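Local structure of phosphoribosylformylglycinamidine synthase 2 (3VIU) at residues K551-E562 against I610-H619. The protein belongs to the PurM-like AIR synthase related family, with tandem pairs of N- and C-terminal domains, and binds adenosine-5'-diphosphate and magnesium. Residues are numbered along the deposited sequence; the frame is centred on the assembly and turned at random.
Sequences KRAEMGFRRPGE and IQRGLTRTAH
A single beta bridge, E554 with T617, pins 551-562, the loop leading from strand 538-548 of one mixed sheet to strand 563-567 of the next, to the helix end, turn and start of the edge strand in 610-619. Two backbone bonds make the bridge: E554 N gives to R616 O (3.1 Å), and A618 N gives to E554 O (3.0 Å). CA-H...O contacts run beside them, from A553 CA to R616 O, T617 CA to E554 O and M555 CA to A618 O.

At the magnesium end, selenomethionine M555 lies alongside H619 and bends at its third torsion (chi3 -66°), which sets CE 3.3 Å from the centroid of the H619 ring in a CH-pi contact over the face. The H619 side chain is about 4 Å from the magnesium ion.

R558 and R616 stack their guanidinium planes at 23°, centres 4.5 Å apart. R616 CD lies over one face of the R558 guanidinium and E554 CG over the opposite face, both toward the rim. E554 OE1 forms a salt bridge with R558 NH2 by charge alone, since no N-H points at the oxygen; OE2 is hydrogen-bonded to Y637 OH. The carboxylate beside R558 probably eases the stacking of two like charges.

Toward the helix end, A553 CB packs on I610 CG1 at 3.6 Å, and K551 runs its aliphatic chain past Q611 O to a salt bridge with E548. Past helix 596-611, G613, with positive phi, closes the last turn as a Schellman motif.

Around this junction, helix 625-634 meets M555, F557 and H619, while T617 and A618 touch T664 and F663 of strand 661-665, the antiparallel neighbour of edge strand 618-620.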
loop_
_atom_site.group_PDB
_atom_site.type_symbol
_atom_site.label_atom_id
_atom_site.label_comp_id
_atom_site.label_asym_id
_atom_site.label_seq_id
_atom_site.Cartn_x
_atom_site.Cartn_y
_atom_site.Cartn_z
ATOM N N LYS A 551 5.406 14.526 20.600
ATOM C CA LYS A 551 5.544 15.639 19.668
ATOM C C LYS A 551 4.817 15.217 18.405
ATOM O O LYS A 551 5.423 14.973 17.368
ATOM C CB LYS A 551 7.024 15.911 19.380
ATOM C CG LYS A 551 7.796 16.360 20.614
ATOM C CD LYS A 551 9.300 16.343 20.394
ATOM C CE LYS A 551 10.042 16.724 21.673
ATOM N NZ LYS A 551 11.517 16.541 21.551
ATOM N N ARG A 552 3.499 15.132 18.520
ATOM C CA ARG A 552 2.636 14.708 17.432
ATOM C C ARG A 552 1.638 15.806 17.120
ATOM O O ARG A 552 1.360 16.656 17.961
ATOM C CB ARG A 552 1.900 13.421 17.845
ATOM C CG ARG A 552 0.874 12.884 16.851
ATOM C CD ARG A 552 -0.514 13.522 17.016
ATOM N NE ARG A 552 -1.478 12.670 17.722
ATOM C CZ ARG A 552 -1.335 12.234 18.971
ATOM N NH1 ARG A 552 -0.259 12.558 19.676
ATOM N NH2 ARG A 552 -2.279 11.484 19.524
ATOM N N ALA A 553 1.109 15.791 15.906
ATOM C CA ALA A 553 0.122 16.773 15.510
ATOM C C ALA A 553 -1.036 16.050 14.855
ATOM O O ALA A 553 -0.851 15.024 14.213
ATOM C CB ALA A 553 0.733 17.773 14.535
ATOM N N GLU A 554 -2.241 16.560 15.050
ATOM C CA GLU A 554 -3.401 15.970 14.408
ATOM C C GLU A 554 -4.084 17.095 13.645
ATOM O O GLU A 554 -3.778 18.268 13.852
ATOM C CB GLU A 554 -4.332 15.295 15.424
ATOM C CG GLU A 554 -4.785 16.116 16.605
ATOM C CD GLU A 554 -5.592 15.270 17.590
ATOM O OE1 GLU A 554 -4.986 14.635 18.480
ATOM O OE2 GLU A 554 -6.835 15.224 17.457
HETATM N N MSE A 555 -4.999 16.743 12.758
HETATM C CA MSE A 555 -5.659 17.730 11.920
HETATM C C MSE A 555 -6.775 18.561 12.536
HETATM O O MSE A 555 -7.036 19.668 12.077
HETATM C CB MSE A 555 -6.223 17.034 10.695
HETATM C CG MSE A 555 -7.416 16.177 11.038
HETATM SE SE MSE A 555 -8.278 15.519 9.464
HETATM C CE MSE A 555 -8.901 17.204 8.772
ATOM N N GLY A 556 -7.442 18.035 13.553
ATOM C CA GLY A 556 -8.557 18.761 14.135
ATOM C C GLY A 556 -8.287 20.015 14.948
ATOM O O GLY A 556 -7.368 20.047 15.776
ATOM N N PHE A 557 -9.072 21.062 14.707
ATOM C CA PHE A 557 -8.915 22.275 15.495
ATOM C C PHE A 557 -9.298 21.829 16.899
ATOM O O PHE A 557 -10.378 21.280 17.105
ATOM C CB PHE A 557 -9.860 23.381 15.022
ATOM C CG PHE A 557 -9.513 23.950 13.672
ATOM C CD1 PHE A 557 -8.188 24.209 13.328
ATOM C CD2 PHE A 557 -10.518 24.262 12.759
ATOM C CE1 PHE A 557 -7.869 24.772 12.099
ATOM C CE2 PHE A 557 -10.213 24.829 11.523
ATOM C CZ PHE A 557 -8.883 25.085 11.189
ATOM N N ARG A 558 -8.423 22.060 17.870
ATOM C CA ARG A 558 -8.712 21.609 19.218
ATOM C C ARG A 558 -9.202 22.645 20.205
ATOM O O ARG A 558 -9.835 22.298 21.205
ATOM C CB ARG A 558 -7.490 20.880 19.783
ATOM C CG ARG A 558 -7.644 19.363 19.726
ATOM C CD ARG A 558 -6.408 18.629 20.215
ATOM N NE ARG A 558 -5.303 18.729 19.269
ATOM C CZ ARG A 558 -4.155 18.073 19.396
ATOM N NH1 ARG A 558 -3.203 18.219 18.490
ATOM N NH2 ARG A 558 -3.958 17.269 20.433
ATOM N N ARG A 559 -8.928 23.915 19.929
ATOM C CA ARG A 559 -9.343 24.979 20.832
ATOM C C ARG A 559 -9.480 26.311 20.119
ATOM O O ARG A 559 -8.816 26.562 19.112
ATOM C CB ARG A 559 -8.331 25.115 21.976
ATOM C CG ARG A 559 -6.880 24.965 21.526
ATOM C CD ARG A 559 -5.862 25.309 22.618
ATOM N NE ARG A 559 -5.992 24.479 23.814
ATOM C CZ ARG A 559 -6.740 24.792 24.872
ATOM N NH1 ARG A 559 -7.435 25.927 24.894
ATOM N NH2 ARG A 559 -6.791 23.974 25.917
ATOM N N PRO A 560 -10.354 27.186 20.633
ATOM C CA PRO A 560 -10.563 28.507 20.032
ATOM C C PRO A 560 -9.414 29.469 20.357
ATOM O O PRO A 560 -8.720 29.289 21.360
ATOM C CB PRO A 560 -11.882 28.956 20.651
ATOM C CG PRO A 560 -11.825 28.334 22.020
ATOM C CD PRO A 560 -11.323 26.941 21.718
ATOM N N GLY A 561 -9.211 30.473 19.501
ATOM C CA GLY A 561 -8.167 31.456 19.745
ATOM C C GLY A 561 -6.787 31.175 19.185
ATOM O O GLY A 561 -5.879 31.991 19.331
ATOM N N GLU A 562 -6.605 30.024 18.552
ATOM C CA GLU A 562 -5.309 29.697 17.978
ATOM C C GLU A 562 -5.168 30.403 16.639
ATOM O O GLU A 562 -6.144 30.550 15.904
ATOM C CB GLU A 562 -5.169 28.182 17.797
ATOM C CG GLU A 562 -4.929 27.428 19.103
ATOM C CD GLU A 562 -4.600 25.956 18.901
ATOM O OE1 GLU A 562 -4.068 25.343 19.852
ATOM O OE2 GLU A 562 -4.872 25.407 17.806
ATOM N N ILE A 610 6.587 21.258 14.471
ATOM C CA ILE A 610 5.949 20.355 15.426
ATOM C C ILE A 610 6.912 19.816 16.497
ATOM O O ILE A 610 6.548 19.724 17.671
ATOM C CB ILE A 610 5.286 19.172 14.678
ATOM C CG1 ILE A 610 4.114 18.610 15.479
ATOM C CG2 ILE A 610 6.301 18.070 14.438
ATOM C CD1 ILE A 610 4.511 17.822 16.704
ATOM N N GLN A 611 8.133 19.466 16.099
ATOM C CA GLN A 611 9.107 18.938 17.048
ATOM C C GLN A 611 9.515 19.997 18.069
ATOM O O GLN A 611 9.818 19.680 19.215
ATOM C CB GLN A 611 10.342 18.413 16.307
ATOM C CG GLN A 611 10.006 17.370 15.238
ATOM C CD GLN A 611 11.223 16.885 14.467
ATOM O OE1 GLN A 611 12.057 17.683 14.029
ATOM N NE2 GLN A 611 11.323 15.571 14.285
ATOM N N ARG A 612 9.520 21.258 17.651
ATOM C CA ARG A 612 9.884 22.341 18.552
ATOM C C ARG A 612 8.693 22.738 19.409
ATOM O O ARG A 612 8.773 23.697 20.173
ATOM C CB ARG A 612 10.348 23.562 17.770
ATOM C CG ARG A 612 11.599 23.353 16.963
ATOM C CD ARG A 612 11.929 24.629 16.226
ATOM N NE ARG A 612 13.120 24.497 15.398
ATOM C CZ ARG A 612 13.629 25.487 14.674
ATOM N NH1 ARG A 612 13.047 26.682 14.684
ATOM N NH2 ARG A 612 14.712 25.285 13.935
ATOM N N GLY A 613 7.586 22.014 19.256
ATOM C CA GLY A 613 6.386 22.301 20.027
ATOM C C GLY A 613 5.647 23.582 19.670
ATOM O O GLY A 613 4.830 24.064 20.456
ATOM N N LEU A 614 5.930 24.147 18.500
ATOM C CA LEU A 614 5.259 25.371 18.072
ATOM C C LEU A 614 3.826 25.110 17.620
ATOM O O LEU A 614 2.978 26.001 17.688
ATOM C CB LEU A 614 6.028 26.029 16.927
ATOM C CG LEU A 614 7.337 26.727 17.289
ATOM C CD1 LEU A 614 8.121 27.040 16.024
ATOM C CD2 LEU A 614 7.039 27.998 18.072
ATOM N N THR A 615 3.562 23.886 17.166
ATOM C CA THR A 615 2.236 23.507 16.683
ATOM C C THR A 615 1.935 22.032 16.915
ATOM O O THR A 615 2.822 21.187 16.818
ATOM C CB THR A 615 2.106 23.761 15.169
ATOM O OG1 THR A 615 0.795 23.384 14.729
ATOM C CG2 THR A 615 3.132 22.929 14.406
ATOM N N ARG A 616 0.678 21.722 17.217
ATOM C CA ARG A 616 0.284 20.334 17.417
ATOM C C ARG A 616 -0.962 20.044 16.589
ATOM O O ARG A 616 -1.644 19.041 16.788
ATOM C CB ARG A 616 0.025 20.038 18.897
ATOM C CG ARG A 616 -1.088 20.854 19.484
ATOM C CD ARG A 616 -1.483 20.351 20.851
ATOM N NE ARG A 616 -2.524 21.197 21.423
ATOM C CZ ARG A 616 -3.100 20.986 22.600
ATOM N NH1 ARG A 616 -2.738 19.946 23.340
ATOM N NH2 ARG A 616 -4.034 21.821 23.036
ATOM N N THR A 617 -1.263 20.937 15.659
ATOM C CA THR A 617 -2.412 20.739 14.787
ATOM C C THR A 617 -2.061 21.220 13.379
ATOM O O THR A 617 -1.784 22.400 13.140
ATOM C CB THR A 617 -3.683 21.428 15.369
ATOM O OG1 THR A 617 -4.623 21.699 14.325
ATOM C CG2 THR A 617 -3.324 22.672 16.084
ATOM N N ALA A 618 -2.031 20.260 12.456
ATOM C CA ALA A 618 -1.679 20.513 11.066
ATOM C C ALA A 618 -2.506 19.635 10.132
ATOM O O ALA A 618 -3.007 18.583 10.519
ATOM C CB ALA A 618 -0.186 20.246 10.852
ATOM N N HIS A 619 -2.631 20.070 8.887
ATOM C CA HIS A 619 -3.417 19.330 7.912
ATOM C C HIS A 619 -2.972 19.833 6.553
ATOM O O HIS A 619 -2.915 21.041 6.343
ATOM C CB HIS A 619 -4.899 19.644 8.132
ATOM C CG HIS A 619 -5.824 18.823 7.295
ATOM N ND1 HIS A 619 -6.931 19.358 6.669
ATOM C CD2 HIS A 619 -5.807 17.508 6.977
ATOM C CE1 HIS A 619 -7.553 18.406 5.995
ATOM N NE2 HIS A 619 -6.891 17.274 6.166
#